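PDB 3LMF: ferredoxin from Nitrosospira multiformis, which has no established function but belongs to the Csp family of cysteine-lined four-helix bundles and, as in its relatives, may store copper(I). Local coordinates for residues T24-R27 against M28-H32; A17-H20 against C21-C25; D82-A85 against K86-Q90; V41-D44 against H45-M49; S59-F62 against M63-G66. All coordinates share one frame; numbering follows the deposited sequence.

Interaction 1: residues T24-R27 against M28-H32; sequences TCLR and MAMNH
M28, built as selenomethionine, lies back along the turn that T24 begins, and its side chain can be followed outward atom by atom. CB rests 3.4 Å from T24 O, the same carbonyl that takes the M28 amide hydrogen. CG is tighter still, 3.0 Å from T24 O, because chi1 (-54°) sets it beside its own backbone N, leaning towards the preceding turn. CG also lies over one face of the R27 guanidinium, 4.0 Å from R27 NH1. The chain then bends at chi2 and chi3, which carries SE alongside the threonine, 4.1 Å from T24 CG2; the two side chains run next to each other and point the same way. R27 directs NH2 into a salt bridge with E96 on helix 95-112.

On another side of the helix, L26 and M30 pack closely, with L26 CD2 3.4 Å from M30 CG, tighter than ordinary carbon contact. N31 turns its amide back across R27 at about a right angle, and ND2 donates to R27 O at 2.7 Å. The bond is short and somewhat bent, 147° at the hydrogen, and it arrives from the side of the carbonyl rather than from straight ahead. The same ND2 also donates to L64 O of the second subunit, whose N61 and S65 cover L26 and M30.

The contact therefore divides by chemistry: apolar chains fill the buried sides of helix 8-36, while one asparagine amide occupies two carbonyls, one from each subunit, and ties the helix into the assembly.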
# COMPACT_ATOMS: atom_id res chain seq x y z
N THR A 24 -14.73 -0.99 2.55
CA THR A 24 -15.96 -0.54 1.91
C THR A 24 -15.70 0.39 0.73
O THR A 24 -16.27 0.22 -0.34
CB THR A 24 -16.88 0.17 2.93
OG1 THR A 24 -17.19 -0.73 4.00
CG2 THR A 24 -18.18 0.64 2.29
N CYS A 25 -14.84 1.39 0.90
CA CYS A 25 -14.58 2.29 -0.21
C CYS A 25 -13.95 1.59 -1.41
O CYS A 25 -14.39 1.80 -2.54
CB CYS A 25 -13.73 3.47 0.26
SG CYS A 25 -14.68 4.59 1.38
N LEU A 26 -12.95 0.74 -1.17
CA LEU A 26 -12.29 0.02 -2.26
C LEU A 26 -13.28 -0.91 -2.97
O LEU A 26 -13.36 -0.92 -4.20
CB LEU A 26 -11.12 -0.82 -1.72
CG LEU A 26 -9.84 -0.92 -2.57
CD1 LEU A 26 -9.08 -2.19 -2.16
CD2 LEU A 26 -10.17 -0.96 -4.05
N ARG A 27 -14.01 -1.70 -2.19
CA ARG A 27 -14.97 -2.64 -2.74
C ARG A 27 -16.04 -1.99 -3.60
O ARG A 27 -16.25 -2.38 -4.75
CB ARG A 27 -15.64 -3.43 -1.61
CG ARG A 27 -16.75 -4.37 -2.07
CD ARG A 27 -17.22 -5.28 -0.95
NE ARG A 27 -17.76 -4.55 0.20
CZ ARG A 27 -18.94 -3.95 0.22
NH1 ARG A 27 -19.72 -3.97 -0.86
NH2 ARG A 27 -19.35 -3.32 1.31
N MSE A 28 -16.71 -0.99 -3.05
CA MSE A 28 -17.77 -0.32 -3.79
C MSE A 28 -17.29 0.41 -5.03
O MSE A 28 -17.96 0.37 -6.07
CB MSE A 28 -18.51 0.62 -2.85
CG MSE A 28 -18.99 -0.12 -1.62
SE MSE A 28 -20.66 0.54 -0.97
CE MSE A 28 -21.82 -0.50 -2.11
N ALA A 29 -16.14 1.06 -4.94
CA ALA A 29 -15.59 1.77 -6.08
C ALA A 29 -15.24 0.82 -7.22
O ALA A 29 -15.60 1.05 -8.37
CB ALA A 29 -14.36 2.55 -5.65
N MSE A 30 -14.53 -0.26 -6.88
CA MSE A 30 -14.10 -1.24 -7.87
C MSE A 30 -15.18 -2.22 -8.33
O MSE A 30 -14.99 -2.97 -9.28
CB MSE A 30 -12.90 -2.02 -7.32
CG MSE A 30 -11.65 -1.17 -7.11
SE MSE A 30 -10.91 -0.44 -8.77
CE MSE A 30 -11.77 1.30 -8.76
N ASN A 31 -16.33 -2.20 -7.65
CA ASN A 31 -17.43 -3.08 -8.03
C ASN A 31 -18.69 -2.29 -8.37
O ASN A 31 -18.92 -1.96 -9.53
CB ASN A 31 -17.69 -4.09 -6.90
CG ASN A 31 -16.55 -5.07 -6.73
OD1 ASN A 31 -16.36 -5.95 -7.56
ND2 ASN A 31 -15.78 -4.91 -5.67
N HIS A 32 -19.49 -1.98 -7.36
CA HIS A 32 -20.74 -1.25 -7.55
C HIS A 32 -20.62 -0.05 -8.51
O HIS A 32 -21.29 -0.02 -9.55
CB HIS A 32 -21.28 -0.76 -6.20
CG HIS A 32 -22.63 -0.11 -6.28
ND1 HIS A 32 -23.11 0.73 -5.30
CD2 HIS A 32 -23.61 -0.20 -7.21
CE1 HIS A 32 -24.32 1.14 -5.63
NE2 HIS A 32 -24.65 0.59 -6.78

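Interaction 2: residues A17-H20 against C21-C25; sequences ACNH and CYRTC
H20 and T24 cross at a slant one turn apart, with T24 OG1 over one face of the imidazole, 3.8 Å above its plane and displaced towards the rim. Its hydrogen bond goes to the backbone instead: T24 OG1 donates to H20 O at 2.9 Å, and T24 N donates to the same oxygen at 3.0 Å. The two donors reach that carbonyl from opposite faces of its plane, the hydroxyl well above it, so H20 O is gripped twice. What puts the hydroxyl there is its first torsion, chi1 -59°, which sets OG1 beside the backbone N and directs it back along the helix.

On another side N19 and Y22 also run obliquely, and Y22 CD2 comes to 3.6 Å from N19 O. R23 lays its chain over the same carbonyl, with CG 3.3 Å from N19 O. The polar ends of both longer chains leave the helix: Y22 OH bonds to N61 OD1 of the second subunit, and R23 NH1 forms a salt bridge with D16 of that subunit.

The cysteines face the neighbouring helices. C18 packs on C104 and C108 of helix 95-112, C21 on T100, and C25 on C52 of helix 43-64, while C21 CB sits 3.4 Å from A17 O. A helix with its thiols turned to neighbouring helices and its aromatic and charged groups turned to a partner subunit is consistent with the cysteine-lined four-helix bundle of the Csp family, whose characterised members bind copper(I) through such thiols.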
# COMPACT_ATOMS: atom_id res chain seq x y z
N ALA A 17 -12.67 1.05 12.55
CA ALA A 17 -13.42 1.98 11.73
C ALA A 17 -12.67 2.27 10.43
O ALA A 17 -13.26 2.23 9.35
CB ALA A 17 -13.66 3.28 12.51
N CYS A 18 -11.38 2.56 10.53
CA CYS A 18 -10.58 2.82 9.35
C CYS A 18 -10.52 1.57 8.47
O CYS A 18 -10.65 1.65 7.25
CB CYS A 18 -9.15 3.23 9.73
SG CYS A 18 -9.00 4.94 10.28
N ASN A 19 -10.34 0.41 9.10
CA ASN A 19 -10.26 -0.86 8.36
C ASN A 19 -11.58 -1.12 7.64
O ASN A 19 -11.59 -1.51 6.47
CB ASN A 19 -9.93 -2.02 9.32
CG ASN A 19 -9.72 -3.36 8.61
OD1 ASN A 19 -9.02 -3.45 7.60
ND2 ASN A 19 -10.33 -4.41 9.14
N HIS A 20 -12.70 -0.89 8.32
CA HIS A 20 -14.01 -1.11 7.71
C HIS A 20 -14.26 -0.15 6.55
O HIS A 20 -14.71 -0.55 5.48
CB HIS A 20 -15.12 -0.96 8.77
CG HIS A 20 -16.50 -1.21 8.24
ND1 HIS A 20 -16.94 -2.47 7.88
CD2 HIS A 20 -17.53 -0.36 8.00
CE1 HIS A 20 -18.18 -2.38 7.44
NE2 HIS A 20 -18.56 -1.12 7.49
N CYS A 21 -13.97 1.13 6.77
CA CYS A 21 -14.17 2.15 5.75
C CYS A 21 -13.25 1.94 4.55
O CYS A 21 -13.62 2.19 3.40
CB CYS A 21 -13.96 3.55 6.34
SG CYS A 21 -14.26 4.92 5.19
N TYR A 22 -12.03 1.49 4.82
CA TYR A 22 -11.10 1.25 3.72
C TYR A 22 -11.64 0.11 2.86
O TYR A 22 -11.71 0.23 1.64
CB TYR A 22 -9.70 0.96 4.29
CG TYR A 22 -8.97 -0.21 3.69
CD1 TYR A 22 -8.64 -0.25 2.34
CD2 TYR A 22 -8.55 -1.25 4.50
CE1 TYR A 22 -7.90 -1.31 1.81
CE2 TYR A 22 -7.81 -2.30 3.99
CZ TYR A 22 -7.49 -2.33 2.65
OH TYR A 22 -6.73 -3.37 2.17
N ARG A 23 -12.05 -0.98 3.49
CA ARG A 23 -12.59 -2.11 2.73
C ARG A 23 -13.82 -1.73 1.92
O ARG A 23 -13.94 -2.09 0.75
CB ARG A 23 -12.91 -3.27 3.68
CG ARG A 23 -11.66 -3.95 4.20
CD ARG A 23 -11.97 -4.98 5.25
NE ARG A 23 -12.98 -5.92 4.80
CZ ARG A 23 -13.26 -7.07 5.42
NH1 ARG A 23 -14.21 -7.86 4.94
NH2 ARG A 23 -12.59 -7.42 6.50
N THR A 24 -14.73 -0.99 2.55
CA THR A 24 -15.96 -0.54 1.91
C THR A 24 -15.70 0.39 0.73
O THR A 24 -16.27 0.22 -0.34
CB THR A 24 -16.88 0.17 2.93
OG1 THR A 24 -17.19 -0.73 4.00
CG2 THR A 24 -18.18 0.64 2.29
N CYS A 25 -14.84 1.39 0.90
CA CYS A 25 -14.58 2.29 -0.21
C CYS A 25 -13.95 1.59 -1.41
O CYS A 25 -14.39 1.80 -2.54
CB CYS A 25 -13.73 3.47 0.26
SG CYS A 25 -14.68 4.59 1.38

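Interaction 3: residues D82-A85 against K86-Q90; sequences DACA and KSCEQ
D82, A83 and C84 give their carbonyls to the amides of K86, S87 and C88 in regular alpha-helical bonds, the C84 O to C88 N one 3.0 Å long. The next step slackens: E89 N reaches A85 O at 3.2 Å with an angle of only 128°, a weak bond near the end of helix 70-90. Within this turn lies a CXXXC motif, C84 and C88, of the kind that lines the core of Csp four-helix bundles and probably provides copper(I) ligands in that family.

Side chains follow the helix's division into faces. K86 stretches outward, fully extended beyond CG; that CG lies 3.4 Å from D82 O, but NZ is 6.6 Å from D82 OD1, too far for a direct pair. D82 instead makes a salt bridge to R109, and E89 one to R102, both on helix 95-112. S87 OG bonds to H45 ND1 of helix 43-64. E89 CG lies against the preceding turn, 3.1 Å from A85 O, and the chain then runs out straight.

Inward, C84 touches C52 and C101, and C88 touches C97, so both thiols face the other helices. Their torsions differ: C84 SG stands opposite its backbone N (chi1 -176°), whereas C88 SG lies beside its own (chi1 -71°) and leans back along the helix. The sulfurs end unbridged, with C84 SG 4.2 Å from C88 SG.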
# COMPACT_ATOMS: atom_id res chain seq x y z
N ASP A 82 -14.98 12.73 5.23
CA ASP A 82 -16.14 13.61 5.19
C ASP A 82 -16.47 13.99 3.76
O ASP A 82 -17.63 14.01 3.36
CB ASP A 82 -15.92 14.90 5.99
CG ASP A 82 -16.12 14.72 7.49
OD1 ASP A 82 -17.13 14.09 7.89
OD2 ASP A 82 -15.28 15.22 8.26
N ALA A 83 -15.44 14.31 2.98
CA ALA A 83 -15.67 14.67 1.60
C ALA A 83 -16.21 13.47 0.82
O ALA A 83 -17.13 13.62 0.02
CB ALA A 83 -14.38 15.20 0.96
N CYS A 84 -15.65 12.29 1.06
CA CYS A 84 -16.12 11.10 0.34
C CYS A 84 -17.58 10.79 0.70
O CYS A 84 -18.36 10.38 -0.16
CB CYS A 84 -15.23 9.89 0.65
SG CYS A 84 -15.64 8.38 -0.28
N ALA A 85 -17.94 10.98 1.96
CA ALA A 85 -19.31 10.72 2.40
C ALA A 85 -20.30 11.63 1.67
O ALA A 85 -21.38 11.20 1.29
CB ALA A 85 -19.43 10.94 3.91
N LYS A 86 -19.92 12.88 1.48
CA LYS A 86 -20.79 13.83 0.80
C LYS A 86 -20.91 13.48 -0.68
O LYS A 86 -21.98 13.63 -1.28
CB LYS A 86 -20.27 15.25 0.97
CG LYS A 86 -20.37 15.74 2.41
CD LYS A 86 -19.90 17.18 2.56
CE LYS A 86 -19.96 17.64 4.01
NZ LYS A 86 -19.43 19.03 4.17
N SER A 87 -19.82 12.99 -1.26
CA SER A 87 -19.83 12.61 -2.67
C SER A 87 -20.77 11.42 -2.86
O SER A 87 -21.52 11.38 -3.84
CB SER A 87 -18.42 12.24 -3.12
OG SER A 87 -18.39 11.93 -4.50
N CYS A 88 -20.75 10.48 -1.93
CA CYS A 88 -21.61 9.30 -2.02
C CYS A 88 -23.09 9.60 -1.77
O CYS A 88 -23.96 8.82 -2.16
CB CYS A 88 -21.14 8.21 -1.06
SG CYS A 88 -19.58 7.41 -1.53
N GLU A 89 -23.38 10.72 -1.10
CA GLU A 89 -24.77 11.10 -0.82
C GLU A 89 -25.54 11.32 -2.12
O GLU A 89 -26.75 11.12 -2.18
CB GLU A 89 -24.82 12.38 0.03
CG GLU A 89 -24.34 12.20 1.46
CD GLU A 89 -24.36 13.50 2.26
OE1 GLU A 89 -24.00 13.47 3.45
OE2 GLU A 89 -24.74 14.56 1.70
N GLN A 90 -24.82 11.74 -3.16
CA GLN A 90 -25.40 12.01 -4.47
C GLN A 90 -25.89 10.74 -5.19
O GLN A 90 -26.92 10.76 -5.86
CB GLN A 90 -24.37 12.71 -5.37
CG GLN A 90 -24.78 14.08 -5.89
CD GLN A 90 -24.47 15.20 -4.92
OE1 GLN A 90 -23.27 15.39 -4.61
NE2 GLN A 90 -25.41 15.88 -4.47

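Interaction 4: residues V41-D44 against H45-M49; sequences VEAD and HLRLM
Capping comes first: E42 is the N-cap of helix 43-64, and its carboxylate swings over the first turn to accept from H45 N at OE2, 3.0 Å. A second, weak bond joins D44 N to E42 OE1 at 3.2 Å. The bend at chi2 (-80°) is what folds the acid back over its own helix end.

Regular helical bonding starts at once. L46 N points almost straight at E42 O, 172° at the hydrogen, and R47 N and L48 N bond to A43 O and D44 O.

Among charged groups, D44 OD1 lies at the edge of the R47 guanidinium, 3.5 Å from R47 NH1, in a long salt bridge. A water donates to D44 OD1 at 2.9 Å and accepts weakly from NH1. The arginine's stronger partner is E35 of the third subunit, through NH2.

Apolar contact is slight, V41 CG1 to L46 CD2 at 4.2 Å, side by side.

Two acids thus gather at the helix's amino end, where their negative charge would probably be favoured by the helix dipole; E42 caps amides directly, while D44 shares R47 with water and a neighbouring subunit.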
# COMPACT_ATOMS: atom_id res chain seq x y z
N VAL A 41 -19.03 6.80 -11.97
CA VAL A 41 -17.67 6.73 -12.47
C VAL A 41 -17.13 8.11 -12.86
O VAL A 41 -16.16 8.22 -13.60
CB VAL A 41 -17.60 5.78 -13.69
CG1 VAL A 41 -16.15 5.47 -14.04
CG2 VAL A 41 -18.35 4.49 -13.37
N GLU A 42 -17.76 9.15 -12.33
CA GLU A 42 -17.33 10.52 -12.61
C GLU A 42 -15.95 10.72 -11.99
O GLU A 42 -15.70 10.32 -10.86
CB GLU A 42 -18.34 11.51 -12.02
CG GLU A 42 -18.11 12.95 -12.45
CD GLU A 42 -17.01 13.65 -11.66
OE1 GLU A 42 -16.29 14.48 -12.26
OE2 GLU A 42 -16.88 13.37 -10.45
N ALA A 43 -15.06 11.35 -12.76
CA ALA A 43 -13.68 11.59 -12.32
C ALA A 43 -13.48 11.94 -10.85
O ALA A 43 -12.81 11.21 -10.12
CB ALA A 43 -13.05 12.66 -13.20
N ASP A 44 -14.05 13.06 -10.41
CA ASP A 44 -13.90 13.49 -9.02
C ASP A 44 -14.41 12.48 -7.99
O ASP A 44 -13.78 12.29 -6.96
CB ASP A 44 -14.60 14.84 -8.79
CG ASP A 44 -14.03 15.96 -9.65
OD1 ASP A 44 -12.79 16.09 -9.74
OD2 ASP A 44 -14.83 16.73 -10.22
N HIS A 45 -15.53 11.84 -8.27
CA HIS A 45 -16.08 10.88 -7.32
C HIS A 45 -15.20 9.65 -7.15
O HIS A 45 -14.86 9.27 -6.03
CB HIS A 45 -17.48 10.44 -7.76
CG HIS A 45 -17.99 9.24 -7.02
ND1 HIS A 45 -18.26 9.25 -5.67
CD2 HIS A 45 -18.26 7.98 -7.44
CE1 HIS A 45 -18.67 8.05 -5.29
NE2 HIS A 45 -18.68 7.26 -6.35
N LEU A 46 -14.83 9.01 -8.26
CA LEU A 46 -14.01 7.82 -8.19
C LEU A 46 -12.65 8.11 -7.54
O LEU A 46 -12.22 7.36 -6.66
CB LEU A 46 -13.83 7.20 -9.58
CG LEU A 46 -13.57 5.69 -9.55
CD1 LEU A 46 -14.78 4.97 -8.95
CD2 LEU A 46 -13.31 5.20 -10.96
N ARG A 47 -11.98 9.19 -7.95
CA ARG A 47 -10.69 9.54 -7.35
C ARG A 47 -10.85 9.62 -5.85
O ARG A 47 -10.04 9.07 -5.09
CB ARG A 47 -10.19 10.92 -7.79
CG ARG A 47 -9.63 11.04 -9.17
CD ARG A 47 -8.77 12.30 -9.26
NE ARG A 47 -8.44 12.62 -10.64
CZ ARG A 47 -9.19 13.36 -11.43
NH1 ARG A 47 -10.33 13.88 -10.98
NH2 ARG A 47 -8.82 13.57 -12.69
N LEU A 48 -11.88 10.34 -5.42
CA LEU A 48 -12.12 10.52 -3.99
C LEU A 48 -12.30 9.16 -3.33
O LEU A 48 -11.74 8.90 -2.27
CB LEU A 48 -13.37 11.38 -3.78
CG LEU A 48 -13.56 11.93 -2.36
CD1 LEU A 48 -12.28 12.59 -1.88
CD2 LEU A 48 -14.71 12.93 -2.36
N MSE A 49 -13.07 8.29 -3.97
CA MSE A 49 -13.32 6.97 -3.45
C MSE A 49 -12.00 6.23 -3.19
O MSE A 49 -11.80 5.67 -2.11
CB MSE A 49 -14.16 6.17 -4.43
CG MSE A 49 -15.02 5.15 -3.77
SE MSE A 49 -16.48 5.99 -2.82
CE MSE A 49 -17.72 4.52 -2.98
O HOH W 1 -10.47 15.42 -8.22

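Interaction 5: residues S59-F62 against M63-G66; sequences SLNF and MLSG
Among the apolar contacts, L60 and L64 meet one turn apart at an oblique angle, a methyl of L64 against the branch point and one methyl of L60. L64 CD1 lies 3.7 Å from both L60 CG and L60 CD1. L64 also leans on the backbone, its CG 3.1 Å from L60 O, the carbonyl that accepts the L64 amide hydrogen. M63, a selenomethionine, leaves the contact to pack on L11 and C14 of helix 8-36, while F62 turns to S70 and F69.

Backbone bonding carries the helix to its last turn: M63 N to S59 O, L64 N to L60 O, and S65 N to N61 O at 2.9 Å. There helix 43-64 ends in a Schellman motif. G66 is the first residue to leave helical angles, with a positive phi of 71° that glycine adopts readily, and G66 N makes a weak bond to M63 O at 3.2 Å.

Side-chain hydrogen bonding centres on S65. Its OG sits between its backbone N and carbonyl carbon (chi1 78°), a crowded position that brings the hydroxyl over the preceding turn to donate to F62 O at 3.0 Å. The approach is from well above the carbonyl plane and from the side, with a C=O...OG angle of 114°. The same OG pairs with N51 ND2 of the fourth subunit, and N61 ND2 donates to E54 OE1 of that subunit, while N61 OD1 takes Y22 OH of the second subunit.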
# COMPACT_ATOMS: atom_id res chain seq x y z
N SER A 59 -3.84 5.27 7.66
CA SER A 59 -4.15 5.52 9.07
C SER A 59 -4.14 4.20 9.83
O SER A 59 -3.56 4.09 10.91
CB SER A 59 -5.52 6.18 9.19
OG SER A 59 -5.50 7.47 8.59
N LEU A 60 -4.78 3.19 9.24
CA LEU A 60 -4.83 1.87 9.84
C LEU A 60 -3.41 1.36 10.08
O LEU A 60 -3.09 0.88 11.16
CB LEU A 60 -5.57 0.89 8.92
CG LEU A 60 -5.56 -0.58 9.33
CD1 LEU A 60 -6.20 -0.74 10.71
CD2 LEU A 60 -6.32 -1.41 8.30
N ASN A 61 -2.56 1.47 9.07
CA ASN A 61 -1.19 1.00 9.21
C ASN A 61 -0.40 1.78 10.26
O ASN A 61 0.36 1.19 11.02
CB ASN A 61 -0.46 1.04 7.86
CG ASN A 61 -0.97 -0.03 6.90
OD1 ASN A 61 -1.77 -0.89 7.28
ND2 ASN A 61 -0.50 0.00 5.66
N PHE A 62 -0.59 3.10 10.32
CA PHE A 62 0.13 3.89 11.31
C PHE A 62 -0.24 3.49 12.73
O PHE A 62 0.63 3.37 13.59
CB PHE A 62 -0.14 5.39 11.09
CG PHE A 62 0.90 6.07 10.25
CD1 PHE A 62 1.16 5.63 8.95
CD2 PHE A 62 1.65 7.12 10.77
CE1 PHE A 62 2.15 6.24 8.18
CE2 PHE A 62 2.64 7.73 10.00
CZ PHE A 62 2.89 7.29 8.70
N MSE A 63 -1.53 3.27 12.97
CA MSE A 63 -1.98 2.88 14.29
C MSE A 63 -1.58 1.45 14.61
O MSE A 63 -1.28 1.12 15.75
CB MSE A 63 -3.50 3.06 14.41
CG MSE A 63 -3.94 4.51 14.51
SE MSE A 63 -5.86 4.73 14.44
CE MSE A 63 -6.31 4.40 16.28
N LEU A 64 -1.59 0.58 13.61
CA LEU A 64 -1.20 -0.80 13.85
C LEU A 64 0.27 -0.85 14.23
O LEU A 64 0.66 -1.63 15.11
CB LEU A 64 -1.44 -1.66 12.61
CG LEU A 64 -2.90 -2.02 12.36
CD1 LEU A 64 -3.02 -2.64 10.99
CD2 LEU A 64 -3.39 -2.99 13.44
N SER A 65 1.08 -0.01 13.60
CA SER A 65 2.51 0.02 13.84
C SER A 65 2.91 0.79 15.09
O SER A 65 4.09 0.85 15.43
CB SER A 65 3.24 0.61 12.63
OG SER A 65 3.12 2.03 12.63
N GLY A 66 1.93 1.38 15.77
CA GLY A 66 2.21 2.14 16.98
C GLY A 66 2.93 3.45 16.71
O GLY A 66 3.76 3.88 17.52

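Interactions 1 and 2 are overlapping stretches of helix 8-36 that share T24 and C25; interactions 4 and 5 stand at the two ends of helix 43-64, centres about 26 Å apart. Interactions 1, 2 and 5 are largely buried, partly beneath the second subunit, whereas interactions 3 and 4 keep charged side chains at the surface. The thiols gather where interactions 1 and 2, through the shared C25, meet interaction 3: C25 SG is 4.3 Å from C84 SG. M49 of interaction 4 joins this core, SE 3.6 Å from C84 SG and CG 3.3 Å from A29 CB of interaction 1. Helix ends differ too: a carboxylate caps the start at interaction 4, a glycine ends the helix at interaction 5.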